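Local coordinates for trehalose-6-phosphate phosphatase (Candida albicans, PDB 5DXI), which belongs to the trehalose-phosphatase family of the HAD clan and binds a magnesium ion and beryllium trifluoride in its phosphatase domain, at residues L8-L13 against P287-E292; A107-S112 against K187-G192. One frame throughout, in Å; residues are numbered along the deposited sequence.

Contact 1. Residues L8-L13 against P287-E292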
loop_
_atom_site.group_PDB
_atom_site.type_symbol
_atom_site.label_atom_id
_atom_site.label_comp_id
_atom_site.label_asym_id
_atom_site.label_seq_id
_atom_site.Cartn_x
_atom_site.Cartn_y
_atom_site.Cartn_z
ATOM N N LEU A 8 -5.165 -13.364 11.259
ATOM C CA LEU A 8 -5.215 -12.205 12.147
ATOM C C LEU A 8 -6.061 -12.502 13.377
ATOM O O LEU A 8 -7.149 -13.065 13.271
ATOM C CB LEU A 8 -5.790 -10.977 11.414
ATOM C CG LEU A 8 -5.999 -9.707 12.252
ATOM C CD1 LEU A 8 -4.685 -9.187 12.848
ATOM C CD2 LEU A 8 -6.705 -8.620 11.423
ATOM N N ASN A 9 -5.544 -12.121 14.537
ATOM C CA ASN A 9 -6.254 -12.225 15.806
ATOM C C ASN A 9 -7.201 -11.018 15.963
ATOM O O ASN A 9 -6.845 -10.008 16.558
ATOM C CB ASN A 9 -5.232 -12.295 16.950
ATOM C CG ASN A 9 -5.858 -12.585 18.307
ATOM O OD1 ASN A 9 -7.037 -12.326 18.540
ATOM N ND2 ASN A 9 -5.049 -13.126 19.219
ATOM N N ARG A 10 -8.406 -11.130 15.420
ATOM C CA ARG A 10 -9.303 -9.982 15.387
ATOM C C ARG A 10 -9.711 -9.468 16.782
ATOM O O ARG A 10 -9.721 -8.258 16.993
ATOM C CB ARG A 10 -10.531 -10.311 14.534
ATOM C CG ARG A 10 -10.145 -10.743 13.119
ATOM C CD ARG A 10 -11.331 -10.804 12.182
ATOM N NE ARG A 10 -11.129 -11.751 11.086
ATOM C CZ ARG A 10 -11.997 -11.917 10.094
ATOM N NH1 ARG A 10 -13.101 -11.170 10.058
ATOM N NH2 ARG A 10 -11.764 -12.807 9.135
ATOM N N PRO A 11 -10.010 -10.372 17.747
ATOM C CA PRO A 11 -10.333 -9.854 19.090
ATOM C C PRO A 11 -9.221 -9.039 19.744
ATOM O O PRO A 11 -9.520 -8.019 20.376
ATOM C CB PRO A 11 -10.620 -11.128 19.887
ATOM C CG PRO A 11 -11.200 -12.053 18.854
ATOM C CD PRO A 11 -10.359 -11.803 17.626
ATOM N N LEU A 12 -7.971 -9.477 19.599
ATOM C CA LEU A 12 -6.835 -8.715 20.104
ATOM C C LEU A 12 -6.738 -7.365 19.387
ATOM O O LEU A 12 -6.505 -6.338 20.020
ATOM C CB LEU A 12 -5.520 -9.498 19.935
ATOM C CG LEU A 12 -4.230 -8.706 20.206
ATOM C CD1 LEU A 12 -4.230 -8.130 21.608
ATOM C CD2 LEU A 12 -2.970 -9.538 19.982
ATOM N N LEU A 13 -6.900 -7.377 18.067
ATOM C CA LEU A 13 -6.822 -6.133 17.303
ATOM C C LEU A 13 -7.849 -5.146 17.857
ATOM O O LEU A 13 -7.534 -3.971 18.106
ATOM C CB LEU A 13 -7.051 -6.374 15.804
ATOM C CG LEU A 13 -6.831 -5.135 14.926
ATOM C CD1 LEU A 13 -5.342 -4.770 14.880
ATOM C CD2 LEU A 13 -7.353 -5.370 13.538
ATOM N N PRO A 287 -10.266 -9.027 0.549
ATOM C CA PRO A 287 -10.881 -7.761 0.966
ATOM C C PRO A 287 -12.148 -7.949 1.818
ATOM O O PRO A 287 -12.382 -7.167 2.749
ATOM C CB PRO A 287 -11.214 -7.084 -0.371
ATOM C CG PRO A 287 -10.108 -7.556 -1.284
ATOM C CD PRO A 287 -9.884 -9.005 -0.878
ATOM N N ARG A 288 -12.934 -8.982 1.524
ATOM C CA ARG A 288 -14.117 -9.268 2.339
ATOM C C ARG A 288 -13.792 -9.325 3.839
ATOM O O ARG A 288 -14.446 -8.671 4.667
ATOM C CB ARG A 288 -14.766 -10.584 1.917
ATOM C CG ARG A 288 -16.005 -10.909 2.739
ATOM C CD ARG A 288 -16.620 -12.242 2.335
ATOM N NE ARG A 288 -17.226 -12.184 1.010
ATOM C CZ ARG A 288 -17.740 -13.234 0.380
ATOM N NH1 ARG A 288 -17.706 -14.434 0.954
ATOM N NH2 ARG A 288 -18.272 -13.087 -0.825
ATOM N N GLN A 289 -12.770 -10.100 4.192
ATOM C CA GLN A 289 -12.394 -10.214 5.594
ATOM C C GLN A 289 -11.781 -8.918 6.101
ATOM O O GLN A 289 -11.940 -8.572 7.271
ATOM C CB GLN A 289 -11.440 -11.392 5.808
ATOM C CG GLN A 289 -12.116 -12.751 5.646
ATOM C CD GLN A 289 -12.189 -13.207 4.198
ATOM O OE1 GLN A 289 -11.266 -12.983 3.414
ATOM N NE2 GLN A 289 -13.297 -13.842 3.831
ATOM N N VAL A 290 -11.125 -8.175 5.212
ATOM C CA VAL A 290 -10.605 -6.857 5.590
ATOM C C VAL A 290 -11.753 -5.961 6.056
ATOM O O VAL A 290 -11.675 -5.317 7.105
ATOM C CB VAL A 290 -9.848 -6.168 4.427
ATOM C CG1 VAL A 290 -9.425 -4.756 4.832
ATOM C CG2 VAL A 290 -8.615 -6.988 3.999
ATOM N N LEU A 291 -12.828 -5.913 5.277
ATOM C CA LEU A 291 -13.940 -5.036 5.642
ATOM C C LEU A 291 -14.659 -5.531 6.905
ATOM O O LEU A 291 -15.112 -4.720 7.724
ATOM C CB LEU A 291 -14.933 -4.902 4.479
ATOM C CG LEU A 291 -14.304 -4.395 3.176
ATOM C CD1 LEU A 291 -15.379 -4.031 2.126
ATOM C CD2 LEU A 291 -13.361 -3.237 3.436
ATOM N N GLU A 292 -14.743 -6.850 7.076
ATOM C CA GLU A 292 -15.301 -7.413 8.308
ATOM C C GLU A 292 -14.522 -6.893 9.500
ATOM O O GLU A 292 -15.101 -6.394 10.468
ATOM C CB GLU A 292 -15.258 -8.947 8.299
ATOM C CG GLU A 292 -16.129 -9.612 7.242
ATOM C CD GLU A 292 -15.919 -11.116 7.177
ATOM O OE1 GLU A 292 -15.061 -11.652 7.926
ATOM O OE2 GLU A 292 -16.596 -11.771 6.352
#

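Contact 2. Residues A107-S112 against K187-G192. With BEF (beryllium trifluoride ion), chain F.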
loop_
_atom_site.group_PDB
_atom_site.type_symbol
_atom_site.label_atom_id
_atom_site.label_comp_id
_atom_site.label_asym_id
_atom_site.label_seq_id
_atom_site.Cartn_x
_atom_site.Cartn_y
_atom_site.Cartn_z
ATOM N N ALA A 107 9.733 14.957 -7.195
ATOM C CA ALA A 107 9.821 16.150 -8.039
ATOM C C ALA A 107 11.258 16.476 -8.471
ATOM O O ALA A 107 11.476 17.091 -9.511
ATOM C CB ALA A 107 9.206 17.342 -7.319
ATOM N N SER A 108 12.238 16.081 -7.671
ATOM C CA SER A 108 13.621 16.419 -7.984
ATOM C C SER A 108 14.349 15.270 -8.679
ATOM O O SER A 108 15.528 15.396 -9.032
ATOM C CB SER A 108 14.367 16.827 -6.715
ATOM O OG SER A 108 14.473 15.736 -5.814
ATOM N N PHE A 109 13.657 14.146 -8.859
ATOM C CA PHE A 109 14.274 12.960 -9.457
ATOM C C PHE A 109 14.381 13.020 -10.982
ATOM O O PHE A 109 13.576 13.656 -11.653
ATOM C CB PHE A 109 13.517 11.687 -9.049
ATOM C CG PHE A 109 13.796 11.233 -7.637
ATOM C CD1 PHE A 109 15.036 11.457 -7.053
ATOM C CD2 PHE A 109 12.842 10.542 -6.910
ATOM C CE1 PHE A 109 15.301 11.029 -5.753
ATOM C CE2 PHE A 109 13.104 10.106 -5.620
ATOM C CZ PHE A 109 14.326 10.350 -5.041
ATOM N N ASP A 110 15.412 12.364 -11.507
ATOM C CA ASP A 110 15.611 12.201 -12.942
ATOM C C ASP A 110 14.549 11.265 -13.545
ATOM O O ASP A 110 14.392 10.127 -13.100
ATOM C CB ASP A 110 17.026 11.668 -13.197
ATOM C CG ASP A 110 17.289 11.309 -14.660
ATOM O OD1 ASP A 110 16.580 11.795 -15.566
ATOM O OD2 ASP A 110 18.230 10.522 -14.899
ATOM N N MET A 111 13.845 11.749 -14.566
ATOM C CA MET A 111 12.752 11.004 -15.186
ATOM C C MET A 111 13.083 10.453 -16.574
ATOM O O MET A 111 12.201 9.956 -17.272
ATOM C CB MET A 111 11.512 11.898 -15.280
ATOM C CG MET A 111 10.919 12.259 -13.931
ATOM S SD MET A 111 10.400 10.762 -13.070
ATOM C CE MET A 111 10.510 11.259 -11.353
ATOM N N SER A 112 14.350 10.502 -16.971
ATOM C CA SER A 112 14.701 10.142 -18.343
ATOM C C SER A 112 14.625 8.638 -18.600
ATOM O O SER A 112 14.683 8.189 -19.740
ATOM C CB SER A 112 16.094 10.677 -18.693
ATOM O OG SER A 112 17.105 10.065 -17.913
ATOM N N LYS A 187 13.688 4.239 -7.199
ATOM C CA LYS A 187 13.951 3.324 -6.114
ATOM C C LYS A 187 13.826 4.010 -4.761
ATOM O O LYS A 187 13.485 3.368 -3.765
ATOM C CB LYS A 187 15.336 2.684 -6.278
ATOM C CG LYS A 187 15.563 1.512 -5.346
ATOM C CD LYS A 187 16.645 0.556 -5.857
ATOM C CE LYS A 187 18.033 1.087 -5.597
ATOM N NZ LYS A 187 18.337 1.071 -4.138
ATOM N N PHE A 188 14.097 5.308 -4.708
ATOM C CA PHE A 188 14.196 5.963 -3.409
ATOM C C PHE A 188 12.907 6.661 -2.972
ATOM O O PHE A 188 12.893 7.358 -1.959
ATOM C CB PHE A 188 15.373 6.947 -3.422
ATOM C CG PHE A 188 16.695 6.268 -3.658
ATOM C CD1 PHE A 188 17.264 5.475 -2.673
ATOM C CD2 PHE A 188 17.350 6.391 -4.873
ATOM C CE1 PHE A 188 18.472 4.828 -2.890
ATOM C CE2 PHE A 188 18.553 5.745 -5.098
ATOM C CZ PHE A 188 19.114 4.962 -4.104
ATOM N N VAL A 189 11.835 6.469 -3.740
ATOM C CA VAL A 189 10.468 6.690 -3.255
ATOM C C VAL A 189 9.752 5.329 -3.218
ATOM O O VAL A 189 9.918 4.519 -4.132
ATOM C CB VAL A 189 9.667 7.684 -4.132
ATOM C CG1 VAL A 189 10.165 9.125 -3.952
ATOM C CG2 VAL A 189 9.687 7.268 -5.596
ATOM N N ASN A 190 8.993 5.069 -2.154
ATOM C CA ASN A 190 8.241 3.820 -2.015
ATOM C C ASN A 190 7.270 3.904 -0.838
ATOM O O ASN A 190 7.331 4.851 -0.046
ATOM C CB ASN A 190 9.176 2.625 -1.827
ATOM C CG ASN A 190 10.082 2.784 -0.616
ATOM O OD1 ASN A 190 9.651 2.596 0.531
ATOM N ND2 ASN A 190 11.358 3.103 -0.868
ATOM N N LYS A 191 6.376 2.922 -0.727
ATOM C CA LYS A 191 5.342 2.951 0.308
ATOM C C LYS A 191 5.954 2.891 1.718
ATOM O O LYS A 191 5.349 3.361 2.677
ATOM C CB LYS A 191 4.343 1.807 0.110
ATOM C CG LYS A 191 3.461 1.910 -1.148
ATOM C CD LYS A 191 2.243 0.979 -1.047
ATOM C CE LYS A 191 1.264 1.140 -2.242
ATOM N NZ LYS A 191 0.084 0.211 -2.062
ATOM N N GLY A 192 7.145 2.310 1.841
ATOM C CA GLY A 192 7.836 2.258 3.118
ATOM C C GLY A 192 8.252 3.638 3.623
ATOM O O GLY A 192 8.172 3.913 4.822
HETATM BE BE BEF F . -2.674 -0.772 -3.245
HETATM F F1 BEF F . -1.322 -0.363 -4.309
HETATM F F2 BEF F . -3.247 -1.918 -4.461
HETATM F F3 BEF F . -3.774 0.435 -3.922
#

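Contact 1. Residues L8-L13 against P287-E292
R10 reaches from the start of helix 10-19 to helix 287-298 and ends against E292, while Q289 CG meets the other terminal nitrogen of its guanidinium obliquely and Q289 O lies over one face of that group. The salt bridge runs from R10 NH1 to E292 OE1, a hydrogen bond of 2.9 Å that is almost perfectly straight (176°). The carboxylate oxygen lies at the edge of the guanidinium, in its plane, and accepts through its anti lone pair, on the side remote from OE2. The two flat groups are nevertheless tilted by 36°, and R10 NH2 stays 3.7 Å from E292 OE1, so this is a single-bond bridge, not a two-pronged fork. R10 gets there by running nearly straight through chi2 and chi3, while the E292 chain is likewise stretched out and brings its carboxylate to the arginine. Q289 contributes its aliphatic part: CG comes within 3.5 Å of R10 NH2, and the chain then bends at chi2 (84°), taking the amide away from the arginine to where OE1 accepts a weak bond from E286 N.

The bridge lies at the surface, R10 and E292 both being partly exposed, and joins two helices that rest on the core sheet of the HAD fold. In helix 10-19, L12 and L13 touch Y267 and R10 touches L284; in the last helix, V290 touches V271 and L284. L8, in the loop just before the first helix, lies on V269 and L284. T293, one residue past the bridge, is touched by R10 and L13. R10 itself follows N9, the N-cap of its helix, whose OD1 accepts from L12 N at 3.2 Å with the donor above the carbonyl plane.

Contact 2. Residues A107-S112 against K187-G192
The two connections between the HAD core and the cap meet here, where F109, on the way to cap helix 113-126, packs against F188 and V189, on the way back from cap strand 181-186. V189 CG1 sits at the edge of the F109 ring, near its plane, 3.5 Å from CE2, so that the two side chains meet head-on. F188 lies roughly perpendicular to F109 and touches with its stem alone: its CB lies 3.9 Å from F109 CZ, while the ring leads away. With CG beside the backbone N (chi1 -76°), F109 sends its ring across to the returning connection, where it also touches P186.

Beyond the apolar patch the returning connection becomes helix 191-199, with N190 as N-cap; its OD1 accepts a hydrogen bond from E193 N and a weak one from G192 N. K191, by its position and contacts, is probably the motif III lysine of the HAD fold. Its chain, straight past CG, carries NZ to F1 of the beryllium trifluoride ion, a hydrogen bond of 2.7 Å. D237 and I67 O also hold that nitrogen. On the outgoing connection D110 forms an Asx turn: OD1 accepts from S112 N at 2.9 Å, from above the carboxylate plane, and from S112 OG on its syn side, just ahead of helix 113-126.

How the contacts relate
The chain's centre falls between the two contacts, whose own centres are 33 Å apart and whose nearest atoms are about 13 Å from each other. The chain leaves contact 1 with helix 10-19, passes through both halves of contact 2, and returns to contact 1 only with its last helix, 287-298. Contact 1 belongs to the core, since both its helices pack against the mixed sheet, beside the outer strand 282-284, whereas contact 2 lies where the core passes into the cap with its four-stranded antiparallel sheet. Only contact 2 includes a residue of the beryllium trifluoride pocket, K191, so the cap connection runs directly into that site.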